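Local coordinates for protein leukotriene A-4 hydrolase (Saccharomyces cerevisiae, PDB 2XQ0) that preferentially cleaves di- and tripeptides as a zinc-dependent M1-family aminopeptidase, with low epoxide hydrolase activity in vitro, at residues Leu22-Asp27 against Glu66-Thr71; Phe52-Leu57 against Phe112-Gln117; Ser347-Trp352 against Phe466-Ala471. All blocks are in the same frame, centred on the assembly; numbering follows the deposited sequence.

Contact 1. Residues Leu22-Asp27 against Glu66-Thr71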
# COMPACT_ATOMS: atom_id res chain seq x y z
N LEU A 22 21.14 -8.66 2.00
CA LEU A 22 22.40 -9.40 1.92
C LEU A 22 23.56 -8.41 1.89
O LEU A 22 24.73 -8.81 1.81
CB LEU A 22 22.41 -10.27 0.66
CG LEU A 22 21.31 -11.33 0.60
CD1 LEU A 22 21.39 -12.14 -0.69
CD2 LEU A 22 21.39 -12.24 1.81
N SER A 23 23.24 -7.13 1.94
CA SER A 23 24.26 -6.08 1.80
C SER A 23 24.99 -5.86 3.13
O SER A 23 24.50 -6.24 4.19
CB SER A 23 23.64 -4.78 1.32
OG SER A 23 22.92 -4.14 2.36
N ASN A 24 26.17 -5.24 3.08
CA ASN A 24 26.83 -4.92 4.35
C ASN A 24 26.69 -3.44 4.63
O ASN A 24 27.67 -2.70 4.73
CB ASN A 24 28.27 -5.43 4.43
CG ASN A 24 29.16 -4.97 3.27
OD1 ASN A 24 28.72 -4.34 2.31
ND2 ASN A 24 30.44 -5.31 3.37
N TYR A 25 25.45 -3.02 4.78
CA TYR A 25 25.12 -1.61 4.84
C TYR A 25 25.62 -0.91 6.10
O TYR A 25 25.84 0.30 6.08
CB TYR A 25 23.62 -1.41 4.69
CG TYR A 25 22.81 -1.89 5.88
CD1 TYR A 25 22.39 -0.99 6.87
CD2 TYR A 25 22.48 -3.23 6.03
CE1 TYR A 25 21.63 -1.42 7.95
CE2 TYR A 25 21.73 -3.67 7.12
CZ TYR A 25 21.30 -2.75 8.06
OH TYR A 25 20.54 -3.17 9.13
N LYS A 26 25.78 -1.64 7.19
CA LYS A 26 26.29 -1.01 8.41
C LYS A 26 27.73 -0.52 8.22
O LYS A 26 28.24 0.23 9.05
CB LYS A 26 26.25 -1.98 9.59
CG LYS A 26 24.88 -2.45 10.03
CD LYS A 26 24.05 -1.33 10.64
CE LYS A 26 22.91 -1.90 11.50
NZ LYS A 26 22.01 -0.82 12.03
N ASP A 27 28.38 -0.95 7.14
CA ASP A 27 29.81 -0.69 6.96
C ASP A 27 30.08 0.54 6.11
O ASP A 27 31.23 0.93 5.93
CB ASP A 27 30.49 -1.88 6.30
CG ASP A 27 30.55 -3.10 7.21
OD1 ASP A 27 30.35 -2.94 8.42
OD2 ASP A 27 30.81 -4.21 6.70
N GLU A 66 35.28 -5.76 1.51
CA GLU A 66 34.41 -5.94 0.36
C GLU A 66 33.14 -5.13 0.49
O GLU A 66 32.68 -4.86 1.60
CB GLU A 66 34.04 -7.41 0.21
CG GLU A 66 35.14 -8.30 -0.33
CD GLU A 66 34.77 -9.77 -0.28
OE1 GLU A 66 35.44 -10.59 -0.95
OE2 GLU A 66 33.80 -10.11 0.44
N LEU A 67 32.59 -4.74 -0.65
CA LEU A 67 31.24 -4.20 -0.75
C LEU A 67 30.34 -5.38 -1.03
O LEU A 67 30.68 -6.20 -1.88
CB LEU A 67 31.12 -3.27 -1.96
CG LEU A 67 31.12 -1.75 -1.89
CD1 LEU A 67 30.06 -1.23 -0.93
CD2 LEU A 67 32.50 -1.24 -1.52
N HIS A 68 29.22 -5.48 -0.33
CA HIS A 68 28.22 -6.49 -0.61
C HIS A 68 26.93 -5.74 -0.93
O HIS A 68 26.42 -4.99 -0.09
CB HIS A 68 27.96 -7.37 0.61
CG HIS A 68 29.10 -8.25 1.00
ND1 HIS A 68 29.10 -8.99 2.16
CD2 HIS A 68 30.29 -8.50 0.39
CE1 HIS A 68 30.23 -9.66 2.25
NE2 HIS A 68 30.97 -9.38 1.19
N LEU A 69 26.40 -5.94 -2.13
CA LEU A 69 25.12 -5.31 -2.49
C LEU A 69 24.06 -6.37 -2.81
O LEU A 69 24.38 -7.53 -3.11
CB LEU A 69 25.27 -4.33 -3.66
CG LEU A 69 26.19 -3.09 -3.56
CD1 LEU A 69 26.01 -2.16 -4.76
CD2 LEU A 69 25.95 -2.31 -2.32
N ASP A 70 22.79 -5.95 -2.73
CA ASP A 70 21.64 -6.79 -3.02
C ASP A 70 21.42 -6.74 -4.52
O ASP A 70 21.56 -5.69 -5.11
CB ASP A 70 20.38 -6.18 -2.37
CG ASP A 70 20.32 -6.38 -0.86
OD1 ASP A 70 20.29 -7.55 -0.43
OD2 ASP A 70 20.23 -5.37 -0.11
N THR A 71 21.08 -7.87 -5.13
CA THR A 71 20.57 -7.89 -6.50
C THR A 71 19.60 -9.04 -6.56
O THR A 71 19.68 -9.95 -5.72
CB THR A 71 21.66 -8.12 -7.59
OG1 THR A 71 22.06 -9.50 -7.61
CG2 THR A 71 22.87 -7.25 -7.36

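Contact 2. Residues Phe52-Leu57 against Phe112-Gln117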
# COMPACT_ATOMS: atom_id res chain seq x y z
N PHE A 52 27.09 5.39 -6.86
CA PHE A 52 26.98 5.74 -5.45
C PHE A 52 28.21 6.52 -5.02
O PHE A 52 29.35 6.16 -5.35
CB PHE A 52 26.93 4.48 -4.58
CG PHE A 52 25.77 3.57 -4.88
CD1 PHE A 52 24.51 3.85 -4.39
CD2 PHE A 52 25.96 2.42 -5.62
CE1 PHE A 52 23.46 3.00 -4.63
CE2 PHE A 52 24.90 1.57 -5.89
CZ PHE A 52 23.65 1.87 -5.39
N GLN A 53 27.98 7.58 -4.25
CA GLN A 53 29.06 8.21 -3.51
C GLN A 53 28.97 7.57 -2.13
O GLN A 53 27.95 7.67 -1.45
CB GLN A 53 28.86 9.72 -3.40
CG GLN A 53 28.62 10.43 -4.71
CD GLN A 53 29.81 10.37 -5.62
OE1 GLN A 53 30.96 10.30 -5.15
NE2 GLN A 53 29.57 10.40 -6.92
N LEU A 54 30.04 6.89 -1.72
CA LEU A 54 30.02 6.14 -0.46
C LEU A 54 31.11 6.58 0.50
O LEU A 54 32.11 7.18 0.10
CB LEU A 54 30.18 4.64 -0.74
CG LEU A 54 29.16 3.95 -1.63
CD1 LEU A 54 29.49 2.46 -1.73
CD2 LEU A 54 27.75 4.17 -1.10
N LYS A 55 30.91 6.26 1.78
CA LYS A 55 31.95 6.47 2.78
C LYS A 55 32.09 5.23 3.66
O LYS A 55 31.12 4.78 4.27
CB LYS A 55 31.65 7.70 3.63
CG LYS A 55 32.70 8.02 4.69
CD LYS A 55 32.51 9.41 5.29
CE LYS A 55 31.11 9.57 5.91
NZ LYS A 55 30.83 10.97 6.36
N LYS A 56 33.30 4.69 3.72
CA LYS A 56 33.61 3.57 4.60
C LYS A 56 33.44 4.02 6.04
O LYS A 56 33.95 5.07 6.44
CB LYS A 56 35.05 3.09 4.39
CG LYS A 56 35.42 2.73 2.96
CD LYS A 56 36.85 2.20 2.88
CE LYS A 56 37.34 2.10 1.44
NZ LYS A 56 38.63 1.36 1.36
N LEU A 57 32.72 3.23 6.83
CA LEU A 57 32.57 3.50 8.25
C LEU A 57 33.56 2.62 9.03
O LEU A 57 33.90 1.51 8.60
CB LEU A 57 31.13 3.25 8.69
CG LEU A 57 30.01 3.98 7.93
CD1 LEU A 57 28.65 3.62 8.50
CD2 LEU A 57 30.20 5.49 7.97
N PHE A 112 34.61 7.36 -1.57
CA PHE A 112 34.87 6.83 -2.90
C PHE A 112 33.60 6.77 -3.74
O PHE A 112 32.48 6.88 -3.22
CB PHE A 112 35.58 5.47 -2.83
CG PHE A 112 34.73 4.36 -2.23
CD1 PHE A 112 34.05 3.46 -3.05
CD2 PHE A 112 34.64 4.19 -0.85
CE1 PHE A 112 33.29 2.43 -2.51
CE2 PHE A 112 33.88 3.15 -0.30
CZ PHE A 112 33.20 2.27 -1.13
N THR A 113 33.78 6.64 -5.05
CA THR A 113 32.66 6.55 -5.97
C THR A 113 32.59 5.14 -6.53
O THR A 113 33.62 4.56 -6.93
CB THR A 113 32.83 7.55 -7.11
OG1 THR A 113 32.81 8.88 -6.58
CG2 THR A 113 31.70 7.41 -8.12
N LEU A 114 31.38 4.59 -6.55
CA LEU A 114 31.12 3.24 -7.05
C LEU A 114 30.15 3.27 -8.22
O LEU A 114 29.01 3.73 -8.07
CB LEU A 114 30.55 2.37 -5.93
CG LEU A 114 29.96 1.04 -6.38
CD1 LEU A 114 31.03 0.18 -7.03
CD2 LEU A 114 29.33 0.31 -5.21
N ASN A 115 30.59 2.80 -9.38
CA ASN A 115 29.72 2.73 -10.55
C ASN A 115 29.50 1.28 -11.00
O ASN A 115 30.45 0.51 -11.17
CB ASN A 115 30.28 3.56 -11.71
CG ASN A 115 29.37 3.56 -12.93
OD1 ASN A 115 29.52 2.74 -13.84
ND2 ASN A 115 28.42 4.48 -12.95
N ILE A 116 28.24 0.91 -11.18
CA ILE A 116 27.91 -0.43 -11.65
C ILE A 116 27.02 -0.34 -12.88
O ILE A 116 25.93 0.24 -12.83
CB ILE A 116 27.14 -1.21 -10.59
CG1 ILE A 116 27.89 -1.17 -9.25
CG2 ILE A 116 26.86 -2.63 -11.06
CD1 ILE A 116 27.03 -1.50 -8.06
N GLN A 117 27.47 -0.93 -13.98
CA GLN A 117 26.65 -1.02 -15.18
C GLN A 117 25.88 -2.31 -15.14
O GLN A 117 26.42 -3.36 -14.80
CB GLN A 117 27.51 -1.01 -16.44
CG GLN A 117 28.20 0.31 -16.71
CD GLN A 117 29.20 0.18 -17.83
OE1 GLN A 117 28.87 -0.28 -18.92
NE2 GLN A 117 30.44 0.58 -17.56
O HOH W 1 32.46 10.22 -2.26

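Contact 3. Residues Ser347-Trp352 against Phe466-Ala471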
# COMPACT_ATOMS: atom_id res chain seq x y z
N SER A 347 -14.46 4.87 9.78
CA SER A 347 -13.32 4.28 9.06
C SER A 347 -12.61 3.24 9.96
O SER A 347 -12.22 2.17 9.48
CB SER A 347 -12.38 5.40 8.59
OG SER A 347 -11.16 4.89 8.10
N ALA A 348 -12.50 3.52 11.25
CA ALA A 348 -11.82 2.60 12.18
C ALA A 348 -12.63 1.33 12.36
O ALA A 348 -12.07 0.26 12.59
CB ALA A 348 -11.63 3.27 13.55
N LEU A 349 -13.95 1.46 12.26
CA LEU A 349 -14.86 0.33 12.43
C LEU A 349 -14.74 -0.61 11.27
O LEU A 349 -14.79 -1.82 11.45
CB LEU A 349 -16.31 0.80 12.49
CG LEU A 349 -16.88 1.37 13.78
CD1 LEU A 349 -18.25 1.98 13.50
CD2 LEU A 349 -16.97 0.30 14.86
N ILE A 350 -14.63 -0.07 10.07
CA ILE A 350 -14.42 -0.92 8.91
C ILE A 350 -13.05 -1.59 9.04
O ILE A 350 -12.92 -2.77 8.77
CB ILE A 350 -14.48 -0.14 7.57
CG1 ILE A 350 -15.79 0.65 7.43
CG2 ILE A 350 -14.27 -1.10 6.40
CD1 ILE A 350 -17.03 -0.15 7.69
N GLY A 351 -12.04 -0.83 9.46
CA GLY A 351 -10.70 -1.36 9.68
C GLY A 351 -10.66 -2.48 10.72
O GLY A 351 -9.91 -3.45 10.58
N TRP A 352 -11.48 -2.36 11.75
CA TRP A 352 -11.59 -3.40 12.76
C TRP A 352 -12.06 -4.71 12.15
O TRP A 352 -11.49 -5.77 12.44
CB TRP A 352 -12.52 -2.98 13.92
CG TRP A 352 -12.60 -4.00 15.01
CD1 TRP A 352 -13.56 -4.96 15.19
CD2 TRP A 352 -11.66 -4.18 16.08
NE1 TRP A 352 -13.29 -5.70 16.31
CE2 TRP A 352 -12.12 -5.25 16.87
CE3 TRP A 352 -10.48 -3.52 16.45
CZ2 TRP A 352 -11.44 -5.69 18.01
CZ3 TRP A 352 -9.80 -3.97 17.57
CH2 TRP A 352 -10.29 -5.03 18.34
N PHE A 466 -15.71 2.63 19.52
CA PHE A 466 -15.89 3.54 18.40
C PHE A 466 -17.29 4.12 18.34
O PHE A 466 -18.28 3.45 18.67
CB PHE A 466 -15.57 2.84 17.08
CG PHE A 466 -14.13 2.47 16.93
CD1 PHE A 466 -13.14 3.42 17.16
CD2 PHE A 466 -13.76 1.19 16.55
CE1 PHE A 466 -11.81 3.09 17.04
CE2 PHE A 466 -12.44 0.86 16.41
CZ PHE A 466 -11.45 1.81 16.65
N ILE A 467 -17.37 5.37 17.93
CA ILE A 467 -18.66 6.00 17.66
C ILE A 467 -19.28 5.26 16.47
O ILE A 467 -18.67 5.18 15.40
CB ILE A 467 -18.48 7.49 17.35
CG1 ILE A 467 -17.90 8.22 18.57
CG2 ILE A 467 -19.80 8.12 16.87
CD1 ILE A 467 -17.34 9.59 18.23
N THR A 468 -20.45 4.67 16.67
CA THR A 468 -21.01 3.81 15.61
C THR A 468 -22.12 4.49 14.84
O THR A 468 -22.80 3.86 14.04
CB THR A 468 -21.59 2.51 16.17
OG1 THR A 468 -22.77 2.80 16.94
CG2 THR A 468 -20.57 1.79 17.05
N ALA A 469 -22.29 5.79 15.07
CA ALA A 469 -23.36 6.56 14.43
C ALA A 469 -23.56 6.29 12.93
O ALA A 469 -24.66 6.00 12.50
CB ALA A 469 -23.17 8.05 14.68
N LEU A 470 -22.50 6.39 12.13
CA LEU A 470 -22.65 6.27 10.67
C LEU A 470 -22.78 4.84 10.16
O LEU A 470 -22.90 4.62 8.95
CB LEU A 470 -21.51 6.99 9.94
CG LEU A 470 -21.42 8.49 10.23
CD1 LEU A 470 -20.22 9.10 9.55
CD2 LEU A 470 -22.71 9.21 9.83
N ALA A 471 -22.75 3.87 11.07
CA ALA A 471 -22.90 2.46 10.71
C ALA A 471 -24.24 1.89 11.18
O ALA A 471 -24.69 0.85 10.70
CB ALA A 471 -21.77 1.63 11.28

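Contact 1. Residues Leu22-Asp27 against Glu66-Thr71
The loop L22-D27 runs along the edge strand 66-69 of the mixed sheet in the M1 N-terminal domain, S23 lying nearest L69 (CA to CA 4.4 Å), and the N of N24 bonds to the O of H68 at 3.2 Å. A single asparagine carries most of the remaining pairing. Its side-chain amide imitates a peptide group: ND2 gives a hydrogen to the O of E66 at 2.9 Å, that oxygen lying in the amide plane, while OD1 takes the N-H of H68 at 2.9 Å from above its own carbonyl plane. CG of N24 stands between its backbone N and carbonyl carbon (chi1 55°), which turns the amide back over the strand. Asparagine suits the place because its short side chain offers donor and acceptor together, and the loop thereby occupies polar groups of an edge strand. ND2 also lies over one face of the H68 ring, toward its rim, with amide and ring planes 14° apart, and NE2 of H68 bonds to OE2 of E66 in the ring plane, which helps to fix the ring's rotation. Farther along the chain, D70 holds the backbone at L22; its OD2 is hydrogen-bonded by T21 and the N of D159. Its OD1 receives the N-H of L22 on the syn side of the carboxylate at 2.8 Å, almost straight at 170°.

Contact 2. Residues Phe52-Leu57 against Phe112-Gln117
L54 and F112 form an antiparallel hydrogen-bonded pair, the N of L54 reaching the O of F112 at 2.9 Å and the N of F112 returning to the O of L54. F52 and L114 make a second such pair, both bonds in the carbonyl planes, and between them Q53 faces T113 as a non-hydrogen-bonded pair. Strands 45-56 and 111-120 are thus neighbours in the large mixed sheet of the N-terminal domain.

On the face bearing F52, L54, F112 and L114 the contact is apolar. F112 CG lies between its backbone N and carbonyl carbon (chi1 66°), bringing the ring across to the neighbouring strand, where CB of L54 sits over one face, 4.1 Å from the centroid. CD1 of L54 meets CZ of F112 at 3.8 Å. K56 is not one of the paired residues, but its aliphatic chain passes the same ring, CG lying 3.6 Å from CE2 of F112; a lysine fits here since its methylenes can pack while NZ goes on to a weak bond with the O of S107. L114 and F52 lie side by side, CD2 to CD2 4.0 Å, and I116, farther along its strand, touches the edge of the F52 ring with CD1.

On the other face, Q53 bends at chi2 (-66°) so that OE1 accepts the hydroxyl of T113 at 2.7 Å. Outward, L67 and L69 of strand 66-69 cover the apolar side, and V79 and I81 flank L114. The chemistry is therefore two-faced: branched and aromatic residues suit the buried side, whereas the partly exposed side takes an amide and a hydroxyl that bond each other.

Contact 3. Residues Ser347-Trp352 against Phe466-Ala471
F466 lies against helix 341-360 of the M1 peptidase domain at A348 and L349, its side chain and that of L349 sliding past each other in opposite directions. CB of F466 meets CD2 of L349 at 3.7 Å, and CD2 on the ring touches the same methyl. Farther out, CE1 comes to 3.5 Å from CB of A348, and CZ at the tip approaches this methyl to 3.4 Å. The methyl stands over one ring face, 3.6 Å from the centroid and 21° off the normal, a CH-pi contact to which the small alanine is suited. L349 reaches farther: its CD1 lies 3.7 Å from the O of I467 and 4.2 Å from CB of A471. Its branched end can thus serve F466 with one methyl and the chain entering helix 469-484 with the other. With an alanine in place of F466, the A348 methyl would probably lose this CH-pi partner and a gap open beside L349. F394 and N395 of helix 388-403 also touch the ring, while F346 of helix 341-360 and L513 of helix 508-519 touch A471, so the contact joins the approach to helix 469-484 to three other helices.

In the fold
Contacts 1 and 2 reach the same sheet of the N-terminal domain and meet directly: CD1 of L69 packs on CD1 of I116, CD2 of L67 on CZ of F112, and the O of D27 probably accepts a hydrogen bond from the N of L57. Both are largely buried, yet contact 1 relies on polar groups where a loop borders an edge strand, whereas contact 2 combines regular strand pairing with an apolar face. Contact 3, only partly buried, lies on the opposite side of the chain's centre, its centre about 45 Å from that of contact 1. There a loop entering one helix meets another through van der Waals and CH-pi contacts.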